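Local coordinates for putative glycoside hydrolase (Bacteroides thetaiotaomicron VPI-5482, PDB 3HBZ), which is a putative glycoside hydrolase that binds calcium and may play a role in carbohydrate metabolism, at residues K235-T248 against K305-E317. Sequence-based numbering, arbitrary orientation.
Sequences KRDICDIYAIMYET and KYNVAIVFTSSLE
Y242 lays its ring alongside V311, its antiparallel hydrogen-bonded partner, one face over it, as strands 240-247 and 306-313 run side by side in the putative carbohydrate metabolism domain. With chi1 at 65°, CG sits between the backbone N and carbonyl carbon, which swings the ring over the neighbouring strand; V311 CB lies 3.6 Å from the Y242 ring centroid, a CH-pi contact over the face, while its two methyls flank CZ. Y246 repeats the pose (chi1 60°): N307 CB covers one face of the ring, and the hydroxyl reaches the F202 carbonyl on strand 200-205. F202 also packs on Y242, A309 and V311, so an alanine in place of Y242 would probably leave V311 without its aromatic cover and open a gap beside F202. On the opposite side of the strands, with A243, I241 CG2 meets F312 CE1 at 3.7 Å; M245 CE, ending an extended selenomethionine, lies 3.5 Å from Y306 CB, and M245 SE stands 5.4 Å from the Y306 ring centroid, an oblique Met-aromatic contact. Beyond the strands, S315 OG donates to D237 OD2 at 2.6 Å on the syn lone pair, an oxygen also bonded by A324 N and S327 OG, and K235 NZ forms a salt bridge with E317 OE2 at 2.6 Å. The middle of the pair is thus apolar on both faces, with polar groups toward the ends, where three bonds on D237 OD2 and an ion pair fasten the loops.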
ATOM      1  N   LYS A 235      11.653 -15.633 -22.863  1.00 47.17           N
ATOM      2  CA  LYS A 235      10.612 -14.983 -22.063  1.00 46.09           C
ATOM      3  C   LYS A 235      10.617 -13.463 -22.211  1.00 41.51           C
ATOM      4  O   LYS A 235      11.661 -12.853 -22.343  1.00 39.22           O
ATOM      5  CB  LYS A 235      10.730 -15.426 -20.593  1.00 46.39           C
ATOM      6  CG  LYS A 235       9.365 -15.834 -19.989  1.00 54.40           C
ATOM      7  CD  LYS A 235       9.440 -16.493 -18.599  1.00 57.13           C
ATOM      8  CE  LYS A 235       8.052 -16.469 -17.918  1.00 64.02           C
ATOM      9  NZ  LYS A 235       8.108 -16.755 -16.450  1.00 67.74           N
ATOM     10  N   ARG A 236       9.430 -12.866 -22.252  1.00 38.18           N
ATOM     11  CA  ARG A 236       9.306 -11.411 -22.285  1.00 35.27           C
ATOM     12  C   ARG A 236       8.475 -10.994 -21.064  1.00 31.50           C
ATOM     13  O   ARG A 236       7.530 -11.676 -20.704  1.00 28.90           O
ATOM     14  CB  ARG A 236       8.706 -10.972 -23.596  1.00 35.19           C
ATOM     15  CG  ARG A 236       8.906  -9.517 -23.917  1.00 42.92           C
ATOM     16  CD  ARG A 236      10.134  -9.192 -24.815  1.00 45.22           C
ATOM     17  NE  ARG A 236      10.092  -7.746 -25.051  1.00 46.55           N
ATOM     18  CZ  ARG A 236      11.091  -6.866 -24.938  1.00 46.41           C
ATOM     19  NH1 ARG A 236      12.346  -7.214 -24.683  1.00 43.63           N
ATOM     20  NH2 ARG A 236      10.813  -5.585 -25.125  1.00 41.85           N
ATOM     21  N   ASP A 237       8.886  -9.936 -20.362  1.00 27.42           N
ATOM     22  CA  ASP A 237       8.189  -9.546 -19.147  1.00 25.88           C
ATOM     23  C   ASP A 237       6.799  -8.996 -19.509  1.00 27.54           C
ATOM     24  O   ASP A 237       6.548  -8.632 -20.673  1.00 26.70           O
ATOM     25  CB  ASP A 237       9.022  -8.492 -18.395  1.00 26.42           C
ATOM     26  CG  ASP A 237       8.765  -8.449 -16.889  1.00 27.97           C
ATOM     27  OD1 ASP A 237       7.917  -9.221 -16.346  1.00 23.74           O
ATOM     28  OD2 ASP A 237       9.431  -7.593 -16.232  1.00 25.96           O
ATOM     29  N   ILE A 238       5.891  -8.990 -18.533  1.00 25.49           N
ATOM     30  CA  ILE A 238       4.585  -8.354 -18.697  1.00 24.36           C
ATOM     31  C   ILE A 238       4.168  -7.821 -17.343  1.00 23.33           C
ATOM     32  O   ILE A 238       4.617  -8.321 -16.310  1.00 25.68           O
ATOM     33  CB  ILE A 238       3.507  -9.337 -19.306  1.00 26.08           C
ATOM     34  CG1 ILE A 238       2.301  -8.593 -19.915  1.00 27.36           C
ATOM     35  CG2 ILE A 238       3.052 -10.415 -18.239  1.00 23.64           C
ATOM     36  CD1 ILE A 238       2.643  -7.491 -20.998  1.00 24.32           C
ATOM     37  N   CYS A 239       3.357  -6.763 -17.358  1.00 23.85           N
ATOM     38  CA  CYS A 239       2.762  -6.201 -16.167  1.00 22.62           C
ATOM     39  C   CYS A 239       1.578  -7.015 -15.662  1.00 25.19           C
ATOM     40  O   CYS A 239       1.086  -7.933 -16.369  1.00 27.70           O
ATOM     41  CB  CYS A 239       2.297  -4.785 -16.468  1.00 25.13           C
ATOM     42  SG  CYS A 239       1.123  -4.703 -17.837  1.00 28.05           S
ATOM     43  N   ASP A 240       1.118  -6.690 -14.454  1.00 25.63           N
ATOM     44  CA  ASP A 240      -0.158  -7.202 -13.919  1.00 24.72           C
ATOM     45  C   ASP A 240      -0.926  -6.035 -13.330  1.00 25.44           C
ATOM     46  O   ASP A 240      -0.343  -5.075 -12.773  1.00 25.29           O
ATOM     47  CB  ASP A 240       0.076  -8.291 -12.871  1.00 24.73           C
ATOM     48  CG  ASP A 240      -1.094  -9.256 -12.718  1.00 29.35           C
ATOM     49  OD1 ASP A 240      -2.144  -9.155 -13.399  1.00 29.27           O
ATOM     50  OD2 ASP A 240      -0.947 -10.137 -11.876  1.00 27.43           O
ATOM     51  N   ILE A 241      -2.240  -6.095 -13.517  1.00 21.28           N
ATOM     52  CA  ILE A 241      -3.169  -5.132 -12.976  1.00 21.50           C
ATOM     53  C   ILE A 241      -4.382  -5.930 -12.514  1.00 23.68           C
ATOM     54  O   ILE A 241      -4.969  -6.666 -13.306  1.00 23.85           O
ATOM     55  CB  ILE A 241      -3.635  -4.112 -14.069  1.00 20.85           C
ATOM     56  CG1 ILE A 241      -2.426  -3.422 -14.709  1.00 25.65           C
ATOM     57  CG2 ILE A 241      -4.668  -3.118 -13.446  1.00 20.35           C
ATOM     58  CD1 ILE A 241      -2.700  -2.498 -15.935  1.00 26.25           C
ATOM     59  N   TYR A 242      -4.722  -5.831 -11.238  1.00 22.55           N
ATOM     60  CA  TYR A 242      -5.782  -6.624 -10.709  1.00 23.51           C
ATOM     61  C   TYR A 242      -6.424  -5.963  -9.502  1.00 24.17           C
ATOM     62  O   TYR A 242      -5.906  -4.958  -8.987  1.00 25.76           O
ATOM     63  CB  TYR A 242      -5.288  -8.028 -10.432  1.00 26.50           C
ATOM     64  CG  TYR A 242      -4.222  -8.201  -9.368  1.00 26.69           C
ATOM     65  CD1 TYR A 242      -4.573  -8.472  -8.045  1.00 26.34           C
ATOM     66  CD2 TYR A 242      -2.891  -8.161  -9.688  1.00 29.11           C
ATOM     67  CE1 TYR A 242      -3.599  -8.709  -7.055  1.00 28.02           C
ATOM     68  CE2 TYR A 242      -1.880  -8.347  -8.690  1.00 27.34           C
ATOM     69  CZ  TYR A 242      -2.252  -8.644  -7.384  1.00 28.77           C
ATOM     70  OH  TYR A 242      -1.294  -8.876  -6.407  1.00 30.30           O
ATOM     71  N   ALA A 243      -7.576  -6.498  -9.101  1.00 22.24           N
ATOM     72  CA  ALA A 243      -8.299  -6.064  -7.911  1.00 23.30           C
ATOM     73  C   ALA A 243      -8.983  -7.278  -7.313  1.00 27.39           C
ATOM     74  O   ALA A 243      -9.330  -8.231  -8.037  1.00 24.44           O
ATOM     75  CB  ALA A 243      -9.331  -4.951  -8.230  1.00 21.60           C
ATOM     76  N   ILE A 244      -9.100  -7.280  -5.986  1.00 27.58           N
ATOM     77  CA  ILE A 244      -9.736  -8.381  -5.249  1.00 27.33           C
ATOM     78  C   ILE A 244     -10.694  -7.782  -4.211  1.00 28.37           C
ATOM     79  O   ILE A 244     -10.524  -6.654  -3.762  1.00 29.05           O
ATOM     80  CB  ILE A 244      -8.713  -9.300  -4.589  1.00 26.44           C
ATOM     81  CG1 ILE A 244      -7.786  -8.502  -3.641  1.00 25.99           C
ATOM     82  CG2 ILE A 244      -7.872 -10.007  -5.632  1.00 25.60           C
ATOM     83  CD1 ILE A 244      -6.700  -9.358  -2.927  1.00 23.70           C
HETATM   84  N   MSE A 245     -11.738  -8.529  -3.912  1.00 27.58           N
HETATM   85  CA  MSE A 245     -12.661  -8.261  -2.821  1.00 25.64           C
HETATM   86  C   MSE A 245     -12.698  -9.545  -1.997  1.00 26.16           C
HETATM   87  O   MSE A 245     -12.863 -10.659  -2.551  1.00 24.77           O
HETATM   88  CB  MSE A 245     -14.035  -7.983  -3.343  1.00 24.19           C
HETATM   89  CG  MSE A 245     -14.954  -7.420  -2.283  1.00 31.78           C
HETATM   90 SE   MSE A 245     -16.690  -7.236  -2.983  0.75 34.05          SE
HETATM   91  CE  MSE A 245     -17.464  -6.175  -1.514  1.00 38.50           C
ATOM     92  N   TYR A 246     -12.506  -9.398  -0.694  1.00 22.76           N
ATOM     93  CA  TYR A 246     -12.592 -10.518   0.228  1.00 25.39           C
ATOM     94  C   TYR A 246     -13.242 -10.135   1.548  1.00 25.35           C
ATOM     95  O   TYR A 246     -13.214  -8.985   1.975  1.00 26.92           O
ATOM     96  CB  TYR A 246     -11.182 -11.094   0.501  1.00 27.17           C
ATOM     97  CG  TYR A 246     -10.226 -10.099   1.116  1.00 24.81           C
ATOM     98  CD1 TYR A 246      -9.514  -9.194   0.338  1.00 24.17           C
ATOM     99  CD2 TYR A 246     -10.051 -10.033   2.505  1.00 24.54           C
ATOM    100  CE1 TYR A 246      -8.601  -8.282   0.918  1.00 24.86           C
ATOM    101  CE2 TYR A 246      -9.159  -9.095   3.094  1.00 26.80           C
ATOM    102  CZ  TYR A 246      -8.441  -8.245   2.314  1.00 27.15           C
ATOM    103  OH  TYR A 246      -7.622  -7.311   2.947  1.00 23.77           O
ATOM    104  N   GLU A 247     -13.805 -11.136   2.199  1.00 24.33           N
ATOM    105  CA  GLU A 247     -14.387 -10.992   3.496  1.00 24.40           C
ATOM    106  C   GLU A 247     -13.304 -11.100   4.602  1.00 25.79           C
ATOM    107  O   GLU A 247     -12.502 -12.033   4.607  1.00 26.80           O
ATOM    108  CB  GLU A 247     -15.415 -12.103   3.702  1.00 21.96           C
ATOM    109  CG  GLU A 247     -16.124 -11.961   5.045  1.00 25.41           C
ATOM    110  CD  GLU A 247     -17.276 -12.956   5.226  1.00 27.07           C
ATOM    111  OE1 GLU A 247     -17.620 -13.648   4.250  1.00 27.17           O
ATOM    112  OE2 GLU A 247     -17.838 -12.999   6.348  1.00 27.28           O
ATOM    113  N   THR A 248     -13.301 -10.142   5.529  1.00 24.69           N
ATOM    114  CA  THR A 248     -12.364 -10.149   6.637  1.00 25.12           C
ATOM    115  C   THR A 248     -12.946 -10.943   7.802  1.00 27.98           C
ATOM    116  O   THR A 248     -14.123 -11.229   7.838  1.00 27.68           O
ATOM    117  CB  THR A 248     -12.021  -8.726   7.097  1.00 25.17           C
ATOM    118  OG1 THR A 248     -13.217  -8.035   7.418  1.00 26.57           O
ATOM    119  CG2 THR A 248     -11.289  -7.953   6.002  1.00 22.20           C
ATOM    120  N   LYS A 305     -17.521  -5.502   6.465  1.00 26.77           N
ATOM    121  CA  LYS A 305     -16.853  -6.817   6.553  1.00 27.18           C
ATOM    122  C   LYS A 305     -16.134  -7.255   5.274  1.00 25.58           C
ATOM    123  O   LYS A 305     -15.581  -8.350   5.243  1.00 25.50           O
ATOM    124  CB  LYS A 305     -17.878  -7.914   6.907  1.00 31.28           C
ATOM    125  CG  LYS A 305     -18.615  -7.749   8.219  1.00 39.24           C
ATOM    126  CD  LYS A 305     -17.656  -7.649   9.385  1.00 50.57           C
ATOM    127  CE  LYS A 305     -18.368  -7.741  10.751  1.00 55.55           C
ATOM    128  NZ  LYS A 305     -17.360  -7.431  11.820  1.00 56.35           N
ATOM    129  N   TYR A 306     -16.127  -6.420   4.228  1.00 23.03           N
ATOM    130  CA  TYR A 306     -15.375  -6.740   2.995  1.00 23.81           C
ATOM    131  C   TYR A 306     -14.334  -5.677   2.744  1.00 24.13           C
ATOM    132  O   TYR A 306     -14.571  -4.488   2.983  1.00 24.86           O
ATOM    133  CB  TYR A 306     -16.295  -6.866   1.746  1.00 26.76           C
ATOM    134  CG  TYR A 306     -17.327  -7.979   1.831  1.00 25.04           C
ATOM    135  CD1 TYR A 306     -17.002  -9.304   1.527  1.00 25.95           C
ATOM    136  CD2 TYR A 306     -18.628  -7.710   2.210  1.00 31.88           C
ATOM    137  CE1 TYR A 306     -17.936 -10.320   1.619  1.00 23.71           C
ATOM    138  CE2 TYR A 306     -19.577  -8.717   2.284  1.00 25.46           C
ATOM    139  CZ  TYR A 306     -19.220 -10.026   1.989  1.00 26.69           C
ATOM    140  OH  TYR A 306     -20.166 -11.023   2.093  1.00 23.98           O
ATOM    141  N   ASN A 307     -13.173  -6.126   2.266  1.00 23.56           N
ATOM    142  CA  ASN A 307     -12.132  -5.266   1.811  1.00 21.59           C
ATOM    143  C   ASN A 307     -11.963  -5.417   0.326  1.00 23.91           C
ATOM    144  O   ASN A 307     -12.178  -6.506  -0.252  1.00 24.05           O
ATOM    145  CB  ASN A 307     -10.786  -5.655   2.448  1.00 21.34           C
ATOM    146  CG  ASN A 307     -10.640  -5.188   3.884  1.00 27.89           C
ATOM    147  OD1 ASN A 307     -11.585  -4.659   4.486  1.00 24.69           O
ATOM    148  ND2 ASN A 307      -9.434  -5.398   4.447  1.00 22.64           N
ATOM    149  N   VAL A 308     -11.474  -4.340  -0.280  1.00 22.11           N
ATOM    150  CA  VAL A 308     -11.078  -4.358  -1.658  1.00 23.83           C
ATOM    151  C   VAL A 308      -9.639  -3.915  -1.715  1.00 22.96           C
ATOM    152  O   VAL A 308      -9.235  -3.003  -0.966  1.00 24.67           O
ATOM    153  CB  VAL A 308     -11.952  -3.418  -2.541  1.00 25.64           C
ATOM    154  CG1 VAL A 308     -11.265  -3.232  -3.912  1.00 28.91           C
ATOM    155  CG2 VAL A 308     -13.372  -4.036  -2.722  1.00 31.06           C
ATOM    156  N   ALA A 309      -8.869  -4.562  -2.591  1.00 23.49           N
ATOM    157  CA  ALA A 309      -7.533  -4.118  -2.988  1.00 24.69           C
ATOM    158  C   ALA A 309      -7.454  -3.941  -4.494  1.00 26.75           C
ATOM    159  O   ALA A 309      -8.059  -4.714  -5.259  1.00 25.74           O
ATOM    160  CB  ALA A 309      -6.452  -5.146  -2.544  1.00 24.99           C
ATOM    161  N   ILE A 310      -6.664  -2.956  -4.909  1.00 23.17           N
ATOM    162  CA  ILE A 310      -6.273  -2.727  -6.294  1.00 23.52           C
ATOM    163  C   ILE A 310      -4.758  -2.812  -6.285  1.00 24.09           C
ATOM    164  O   ILE A 310      -4.096  -2.242  -5.387  1.00 25.29           O
ATOM    165  CB  ILE A 310      -6.712  -1.345  -6.805  1.00 24.21           C
ATOM    166  CG1 ILE A 310      -8.239  -1.239  -6.893  1.00 21.99           C
ATOM    167  CG2 ILE A 310      -6.058  -0.995  -8.200  1.00 25.50           C
ATOM    168  CD1 ILE A 310      -8.737   0.206  -6.965  1.00 22.96           C
ATOM    169  N   VAL A 311      -4.215  -3.524  -7.259  1.00 24.29           N
ATOM    170  CA  VAL A 311      -2.777  -3.741  -7.359  1.00 24.69           C
ATOM    171  C   VAL A 311      -2.283  -3.562  -8.797  1.00 24.48           C
ATOM    172  O   VAL A 311      -2.904  -4.103  -9.761  1.00 25.70           O
ATOM    173  CB  VAL A 311      -2.412  -5.179  -6.936  1.00 28.79           C
ATOM    174  CG1 VAL A 311      -0.879  -5.326  -6.960  1.00 24.68           C
ATOM    175  CG2 VAL A 311      -3.012  -5.527  -5.558  1.00 24.18           C
ATOM    176  N   PHE A 312      -1.196  -2.793  -8.921  1.00 25.69           N
ATOM    177  CA  PHE A 312      -0.433  -2.595 -10.145  1.00 25.33           C
ATOM    178  C   PHE A 312       0.995  -3.060  -9.924  1.00 23.49           C
ATOM    179  O   PHE A 312       1.575  -2.786  -8.869  1.00 26.16           O
ATOM    180  CB  PHE A 312      -0.366  -1.135 -10.531  1.00 25.19           C
ATOM    181  CG  PHE A 312      -1.700  -0.441 -10.552  1.00 25.70           C
ATOM    182  CD1 PHE A 312      -2.521  -0.574 -11.650  1.00 26.37           C
ATOM    183  CD2 PHE A 312      -2.087   0.362  -9.509  1.00 29.10           C
ATOM    184  CE1 PHE A 312      -3.748   0.047 -11.695  1.00 26.52           C
ATOM    185  CE2 PHE A 312      -3.329   1.020  -9.536  1.00 28.48           C
ATOM    186  CZ  PHE A 312      -4.144   0.857 -10.623  1.00 27.39           C
ATOM    187  N   THR A 313       1.556  -3.749 -10.905  1.00 24.01           N
ATOM    188  CA  THR A 313       2.985  -4.113 -10.866  1.00 24.07           C
ATOM    189  C   THR A 313       3.605  -4.176 -12.275  1.00 21.93           C
ATOM    190  O   THR A 313       2.981  -4.645 -13.236  1.00 25.25           O
ATOM    191  CB  THR A 313       3.239  -5.412 -10.103  1.00 24.20           C
ATOM    192  OG1 THR A 313       4.655  -5.674 -10.134  1.00 26.22           O
ATOM    193  CG2 THR A 313       2.508  -6.616 -10.763  1.00 25.38           C
ATOM    194  N   SER A 314       4.850  -3.731 -12.380  1.00 22.75           N
ATOM    195  CA  SER A 314       5.584  -3.696 -13.630  1.00 24.18           C
ATOM    196  C   SER A 314       6.076  -5.091 -14.062  1.00 24.33           C
ATOM    197  O   SER A 314       6.505  -5.261 -15.185  1.00 24.84           O
ATOM    198  CB  SER A 314       6.748  -2.710 -13.523  1.00 25.06           C
ATOM    199  OG  SER A 314       7.671  -3.066 -12.492  1.00 24.03           O
ATOM    200  N   SER A 315       6.046  -6.068 -13.159  1.00 22.46           N
ATOM    201  CA  SER A 315       6.533  -7.431 -13.446  1.00 20.22           C
ATOM    202  C   SER A 315       5.604  -8.458 -12.772  1.00 23.72           C
ATOM    203  O   SER A 315       5.564  -8.588 -11.560  1.00 21.77           O
ATOM    204  CB  SER A 315       7.956  -7.623 -12.943  1.00 26.97           C
ATOM    205  OG  SER A 315       8.900  -6.941 -13.749  1.00 22.24           O
ATOM    206  N   LEU A 316       4.853  -9.167 -13.595  1.00 27.36           N
ATOM    207  CA  LEU A 316       3.816 -10.054 -13.160  1.00 26.86           C
ATOM    208  C   LEU A 316       4.314 -11.037 -12.105  1.00 24.40           C
ATOM    209  O   LEU A 316       3.601 -11.300 -11.160  1.00 24.20           O
ATOM    210  CB  LEU A 316       3.226 -10.818 -14.343  1.00 25.35           C
ATOM    211  CG  LEU A 316       1.955 -11.619 -13.911  1.00 35.07           C
ATOM    212  CD1 LEU A 316       0.774 -11.509 -14.859  1.00 32.49           C
ATOM    213  CD2 LEU A 316       2.307 -13.053 -13.665  1.00 37.88           C
ATOM    214  N   GLU A 317       5.507 -11.592 -12.289  1.00 24.41           N
ATOM    215  CA  GLU A 317       6.074 -12.517 -11.318  1.00 25.86           C
ATOM    216  C   GLU A 317       7.245 -11.897 -10.565  1.00 28.06           C
ATOM    217  O   GLU A 317       8.172 -12.604 -10.049  1.00 24.09           O
ATOM    218  CB  GLU A 317       6.620 -13.728 -12.038  1.00 27.68           C
ATOM    219  CG  GLU A 317       5.624 -14.548 -12.745  1.00 33.03           C
ATOM    220  CD  GLU A 317       6.344 -15.716 -13.405  1.00 43.21           C
ATOM    221  OE1 GLU A 317       6.881 -16.550 -12.648  1.00 47.18           O
ATOM    222  OE2 GLU A 317       6.448 -15.731 -14.657  1.00 60.08           O
TER
HETATM  223  O   HOH W   1       7.414 -11.066 -14.464  1.00 23.03           O
HETATM  224  O   HOH W   2       1.049 -10.686 -10.257  1.00 32.31           O
HETATM  225  O   HOH W   3     -19.289 -13.445   2.026  1.00 30.90           O